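Local coordinates for TSSL1 (Pseudomonas aeruginosa, PDB 4B62), which probably fixes the type VI secretion system to the cell wall, through the peptidoglycan-binding OmpA-like module that makes up this chain, at residues D45-S50 / Q105-L110; A49-S54 / R86-L91. All blocks are in the same frame, centred on the assembly; numbering follows the deposited sequence.

Contact 1 of 2, residues D45-S50 / Q105-L110; sequences DELFAS and QEVADL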
loop_
_atom_site.group_PDB
_atom_site.type_symbol
_atom_site.label_atom_id
_atom_site.label_comp_id
_atom_site.label_asym_id
_atom_site.label_seq_id
_atom_site.Cartn_x
_atom_site.Cartn_y
_atom_site.Cartn_z
ATOM N N ASP A 45 -4.772 -7.358 -3.483
ATOM C CA ASP A 45 -5.698 -7.720 -4.558
ATOM C C ASP A 45 -6.241 -6.499 -5.304
ATOM O O ASP A 45 -6.725 -6.638 -6.423
ATOM C CB ASP A 45 -6.904 -8.521 -4.036
ATOM C CG ASP A 45 -6.515 -9.727 -3.194
ATOM O OD1 ASP A 45 -5.562 -10.455 -3.542
ATOM O OD2 ASP A 45 -7.193 -9.952 -2.169
ATOM N N GLU A 46 -6.203 -5.320 -4.687
ATOM C CA GLU A 46 -6.677 -4.092 -5.332
ATOM C C GLU A 46 -5.667 -3.483 -6.300
ATOM O O GLU A 46 -6.028 -2.551 -7.014
ATOM C CB GLU A 46 -7.071 -3.035 -4.292
ATOM C CG GLU A 46 -8.160 -3.476 -3.326
ATOM C CD GLU A 46 -9.492 -3.780 -3.979
ATOM O OE1 GLU A 46 -9.718 -3.352 -5.131
ATOM O OE2 GLU A 46 -10.306 -4.452 -3.314
ATOM N N LEU A 47 -4.427 -3.991 -6.297
ATOM C CA LEU A 47 -3.321 -3.406 -7.063
ATOM C C LEU A 47 -2.609 -4.369 -7.989
ATOM O O LEU A 47 -2.249 -3.989 -9.101
ATOM C CB LEU A 47 -2.295 -2.815 -6.097
ATOM C CG LEU A 47 -2.789 -1.588 -5.328
ATOM C CD1 LEU A 47 -1.782 -1.270 -4.233
ATOM C CD2 LEU A 47 -3.032 -0.372 -6.215
ATOM N N PHE A 48 -2.373 -5.592 -7.509
ATOM C CA PHE A 48 -1.442 -6.524 -8.130
ATOM C C PHE A 48 -2.156 -7.816 -8.508
ATOM O O PHE A 48 -3.032 -8.284 -7.780
ATOM C CB PHE A 48 -0.330 -6.936 -7.146
ATOM C CG PHE A 48 0.334 -5.796 -6.404
ATOM C CD1 PHE A 48 1.233 -4.960 -7.029
ATOM C CD2 PHE A 48 0.043 -5.570 -5.057
ATOM C CE1 PHE A 48 1.825 -3.923 -6.341
ATOM C CE2 PHE A 48 0.637 -4.534 -4.377
ATOM C CZ PHE A 48 1.528 -3.716 -5.024
ATOM N N ALA A 49 -1.726 -8.438 -9.604
ATOM C CA ALA A 49 -2.121 -9.821 -9.861
ATOM C C ALA A 49 -1.496 -10.714 -8.788
ATOM O O ALA A 49 -0.507 -10.340 -8.118
ATOM C CB ALA A 49 -1.685 -10.268 -11.247
ATOM N N SER A 50 -2.095 -11.879 -8.599
ATOM C CA SER A 50 -1.586 -12.864 -7.667
ATOM C C SER A 50 -0.093 -13.092 -7.898
ATOM O O SER A 50 0.358 -13.243 -9.033
ATOM C CB SER A 50 -2.360 -14.173 -7.821
ATOM O OG SER A 50 -1.953 -15.110 -6.853
ATOM N N GLN A 105 7.947 -1.404 -2.652
ATOM C CA GLN A 105 8.852 -0.577 -3.436
ATOM C C GLN A 105 8.194 -0.093 -4.738
ATOM O O GLN A 105 8.423 1.042 -5.167
ATOM C CB GLN A 105 10.140 -1.317 -3.763
ATOM C CG GLN A 105 11.247 -0.417 -4.307
ATOM C CD GLN A 105 11.679 0.676 -3.329
ATOM O OE1 GLN A 105 12.150 0.392 -2.227
ATOM N NE2 GLN A 105 11.499 1.924 -3.721
ATOM N N GLU A 106 7.400 -0.955 -5.382
ATOM C CA GLU A 106 6.742 -0.538 -6.611
ATOM C C GLU A 106 5.753 0.609 -6.347
ATOM O O GLU A 106 5.693 1.600 -7.099
ATOM C CB GLU A 106 6.064 -1.716 -7.292
ATOM C CG GLU A 106 5.451 -1.383 -8.653
ATOM C CD GLU A 106 6.478 -1.107 -9.749
ATOM O OE1 GLU A 106 7.683 -1.377 -9.571
ATOM O OE2 GLU A 106 6.073 -0.614 -10.822
ATOM N N VAL A 107 5.013 0.504 -5.245
ATOM C CA VAL A 107 4.095 1.572 -4.870
ATOM C C VAL A 107 4.867 2.871 -4.600
ATOM O O VAL A 107 4.515 3.938 -5.098
ATOM C CB VAL A 107 3.220 1.137 -3.674
ATOM C CG1 VAL A 107 2.407 2.298 -3.109
ATOM C CG2 VAL A 107 2.270 0.033 -4.103
ATOM N N ALA A 108 5.937 2.775 -3.819
ATOM C CA ALA A 108 6.759 3.957 -3.548
ATOM C C ALA A 108 7.315 4.569 -4.833
ATOM O O ALA A 108 7.312 5.793 -5.011
ATOM C CB ALA A 108 7.887 3.620 -2.582
ATOM N N ASP A 109 7.792 3.707 -5.733
ATOM C CA ASP A 109 8.402 4.178 -6.984
ATOM C C ASP A 109 7.361 4.900 -7.849
ATOM O O ASP A 109 7.622 5.970 -8.396
ATOM C CB ASP A 109 8.989 3.008 -7.776
ATOM C CG ASP A 109 10.279 2.457 -7.184
ATOM O OD1 ASP A 109 10.840 3.054 -6.241
ATOM O OD2 ASP A 109 10.732 1.410 -7.685
ATOM N N LEU A 110 6.178 4.310 -7.961
ATOM C CA LEU A 110 5.130 4.891 -8.797
ATOM C C LEU A 110 4.653 6.229 -8.238
ATOM O O LEU A 110 4.455 7.205 -8.980
ATOM C CB LEU A 110 3.956 3.918 -8.936
ATOM C CG LEU A 110 4.229 2.692 -9.809
ATOM C CD1 LEU A 110 3.146 1.642 -9.597
ATOM C CD2 LEU A 110 4.322 3.090 -11.272
#

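Contact 2 of 2, residues A49-S54 / R86-L91; sequences ASASAS and RPIATL. With PO4 (phosphate ion), chain C.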
loop_
_atom_site.group_PDB
_atom_site.type_symbol
_atom_site.label_atom_id
_atom_site.label_comp_id
_atom_site.label_asym_id
_atom_site.label_seq_id
_atom_site.Cartn_x
_atom_site.Cartn_y
_atom_site.Cartn_z
ATOM N N ALA A 49 -1.726 -8.438 -9.604
ATOM C CA ALA A 49 -2.121 -9.821 -9.861
ATOM C C ALA A 49 -1.496 -10.714 -8.788
ATOM O O ALA A 49 -0.507 -10.340 -8.118
ATOM C CB ALA A 49 -1.685 -10.268 -11.247
ATOM N N SER A 50 -2.095 -11.879 -8.599
ATOM C CA SER A 50 -1.586 -12.864 -7.667
ATOM C C SER A 50 -0.093 -13.092 -7.898
ATOM O O SER A 50 0.358 -13.243 -9.033
ATOM C CB SER A 50 -2.360 -14.173 -7.821
ATOM O OG SER A 50 -1.953 -15.110 -6.853
ATOM N N ALA A 51 0.681 -13.054 -6.815
ATOM C CA ALA A 51 2.110 -13.381 -6.854
ATOM C C ALA A 51 2.973 -12.409 -7.679
ATOM O O ALA A 51 4.115 -12.718 -7.991
ATOM C CB ALA A 51 2.317 -14.833 -7.321
ATOM N N SER A 52 2.438 -11.224 -7.983
ATOM C CA SER A 52 3.130 -10.207 -8.785
ATOM C C SER A 52 3.292 -8.913 -7.966
ATOM O O SER A 52 2.510 -8.666 -7.051
ATOM C CB SER A 52 2.320 -9.936 -10.051
ATOM O OG SER A 52 2.753 -8.805 -10.773
ATOM N N ALA A 53 4.283 -8.099 -8.334
ATOM C CA ALA A 53 4.500 -6.784 -7.735
ATOM C C ALA A 53 4.307 -5.632 -8.720
ATOM O O ALA A 53 4.596 -4.500 -8.408
ATOM C CB ALA A 53 5.864 -6.707 -7.058
ATOM N N SER A 54 3.774 -5.938 -9.897
ATOM C CA SER A 54 3.414 -4.907 -10.861
ATOM C C SER A 54 1.981 -4.449 -10.613
ATOM O O SER A 54 1.084 -5.265 -10.436
ATOM C CB SER A 54 3.541 -5.427 -12.293
ATOM O OG SER A 54 4.890 -5.706 -12.622
ATOM N N ARG A 86 1.382 -17.920 3.276
ATOM C CA ARG A 86 1.178 -18.954 2.255
ATOM C C ARG A 86 1.817 -18.496 0.955
ATOM O O ARG A 86 1.126 -18.042 0.045
ATOM C CB ARG A 86 -0.308 -19.206 2.002
ATOM C CG ARG A 86 -1.158 -19.379 3.237
ATOM C CD ARG A 86 -0.773 -20.555 4.110
ATOM N NE ARG A 86 -1.678 -20.648 5.261
ATOM C CZ ARG A 86 -2.778 -21.400 5.325
ATOM N NH1 ARG A 86 -3.160 -22.166 4.303
ATOM N NH2 ARG A 86 -3.510 -21.387 6.435
ATOM N N PRO A 87 3.144 -18.606 0.857
ATOM C CA PRO A 87 3.834 -18.085 -0.322
ATOM C C PRO A 87 3.466 -18.784 -1.629
ATOM O O PRO A 87 3.261 -20.003 -1.658
ATOM C CB PRO A 87 5.308 -18.336 -0.000
ATOM C CG PRO A 87 5.281 -19.507 0.912
ATOM C CD PRO A 87 4.071 -19.293 1.766
ATOM N N ILE A 88 3.388 -17.989 -2.694
ATOM C CA ILE A 88 3.266 -18.483 -4.060
ATOM C C ILE A 88 4.607 -18.118 -4.706
ATOM O O ILE A 88 4.724 -17.088 -5.375
ATOM C CB ILE A 88 2.078 -17.817 -4.806
ATOM C CG1 ILE A 88 0.760 -18.029 -4.048
ATOM C CG2 ILE A 88 1.923 -18.374 -6.218
ATOM C CD1 ILE A 88 -0.386 -17.182 -4.568
ATOM N N ALA A 89 5.629 -18.943 -4.461
ATOM C CA ALA A 89 7.000 -18.632 -4.873
ATOM C C ALA A 89 7.143 -18.686 -6.395
ATOM O O ALA A 89 6.563 -19.562 -7.046
ATOM C CB ALA A 89 7.990 -19.592 -4.232
ATOM N N THR A 90 7.910 -17.733 -6.937
ATOM C CA THR A 90 8.204 -17.657 -8.366
ATOM C C THR A 90 9.662 -17.265 -8.579
ATOM O O THR A 90 10.371 -16.912 -7.635
ATOM C CB THR A 90 7.315 -16.632 -9.099
ATOM O OG1 THR A 90 7.606 -15.308 -8.625
ATOM C CG2 THR A 90 5.838 -16.944 -8.909
ATOM N N LEU A 91 10.117 -17.335 -9.826
ATOM C CA LEU A 91 11.474 -16.941 -10.157
ATOM C C LEU A 91 11.799 -15.518 -9.724
ATOM O O LEU A 91 12.909 -15.239 -9.261
ATOM C CB LEU A 91 11.735 -17.073 -11.652
ATOM C CG LEU A 91 11.641 -18.464 -12.276
ATOM C CD1 LEU A 91 11.683 -18.345 -13.794
ATOM C CD2 LEU A 91 12.758 -19.367 -11.784
HETATM P P PO4 C . 5.700 -8.942 -12.077
HETATM O O1 PO4 C . 4.326 -8.701 -12.647
HETATM O O2 PO4 C . 5.955 -10.415 -12.048
HETATM O O3 PO4 C . 6.748 -8.301 -12.947
HETATM O O4 PO4 C . 5.845 -8.396 -10.685
HETATM O O HOH W 1 5.679 -14.651 -6.541
#

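Contact 1 of 2, residues D45-S50 / Q105-L110
Val107 reaches Phe48 and Leu47 with a single methyl, CG2, and this small apolar meeting joins helix 96-115 to the loop after strand 37-43 in the core of the OmpA-like domain. CG2 approaches the far corner of the Phe48 ring obliquely. On the loop side Leu47 adds CD1, 4.3 Å from Val107 CG2, so one methyl serves two neighbours. CG2 stands anti to the carbonyl carbon of Val107 and faces the loop; Val107 also packs on Ile149 of strand 146-152.

Next comes what positions the ring. Leu47 CB covers one face of the ring of the next residue, 3.7 Å above the Phe48 plane and over its centre. Further out, Leu47 is tied to Arg56 through the backbone and packs against Leu62 and Leu63 of helix 60-72 and Val147 of strand 146-152; Phe48 rests on Val55. Just before the touching residues, Glu46 forms a salt bridge with Arg28. The buried junction therefore draws on a helix on one side and on a second helix, a strand and the loop itself on the other. At its middle the side chains of Phe48 and Val107 cross at about a right angle, with Phe48 CZ 3.9 Å from Val107 CG2.

Contact 2 of 2, residues A49-S54 / R86-L91
Ala51 and Ile88 form the apolar part of a surface contact between two loops of the OmpA-like domain, one leading to helix 60-72 and the other to helix 96-115. Ala51 CB lies 3.7 Å from Ile88 CG2, the branch that stands anti to its own backbone N. The other branch of Ile88 goes to the neighbouring residue, placing CD1 3.5 Å from Ser50 OG, a packing contact of a methyl with a hydroxyl. Ala51 is presented by a type II beta turn from Ala49 to Ser52, closed by a bond from Ser52 N to Ala49 O.

Polar links between the loops run through water. One molecule bridges Ala51 O, Ile88 O and Thr90 OG1, each at 2.9 Å. Thr90 OG1 is bonded to Tyr93 N as well, which helps hold the hydroxyl beside the water.

A third group of bonds surrounds a phosphate, probably from the crystallisation liquor. Ala53 N donates to its O4 over 2.8 Å with an angle of 159°, and Tyr93 OH joins in from outside the two segments. Ser52 OG also lies against the phosphate, at a distance too short to be trusted. That oxygen accepts from Ser54 N, 3.2 Å from Ser52 OG, in an ST turn that helps hold it in place.

Ser52 O accepts from Arg103 NE, and Arg86 N is bonded to Asp84 OD1. By comparison with other OmpA-like domains, Asp84 and Arg103 probably mark the pocket for the diaminopimelate of peptidoglycan. A backbone amide and hydroxyls supply neutral donors to the phosphate anion, while the loops themselves meet through methyls and shared water.

Contacts 1 and 2 begin from the same piece of chain: Ala49 and Ser50 belong to both, and the centres of the two contacts are 12 Å apart. The centre of contact 1 lies about 7 Å from the centre of the chain and that of contact 2 about 16 Å, so the loop runs from the hydrophobic core to the surface. They also touch directly. Ala53, whose N binds the phosphate, has its O 3.2 Å from Glu106 CG on the helix of contact 1, and Ser54 O is 3.4 Å from Phe48 CD1. The carbonyls next to the phosphate site thus lie against the Phe48 ring and the Glu106 side chain.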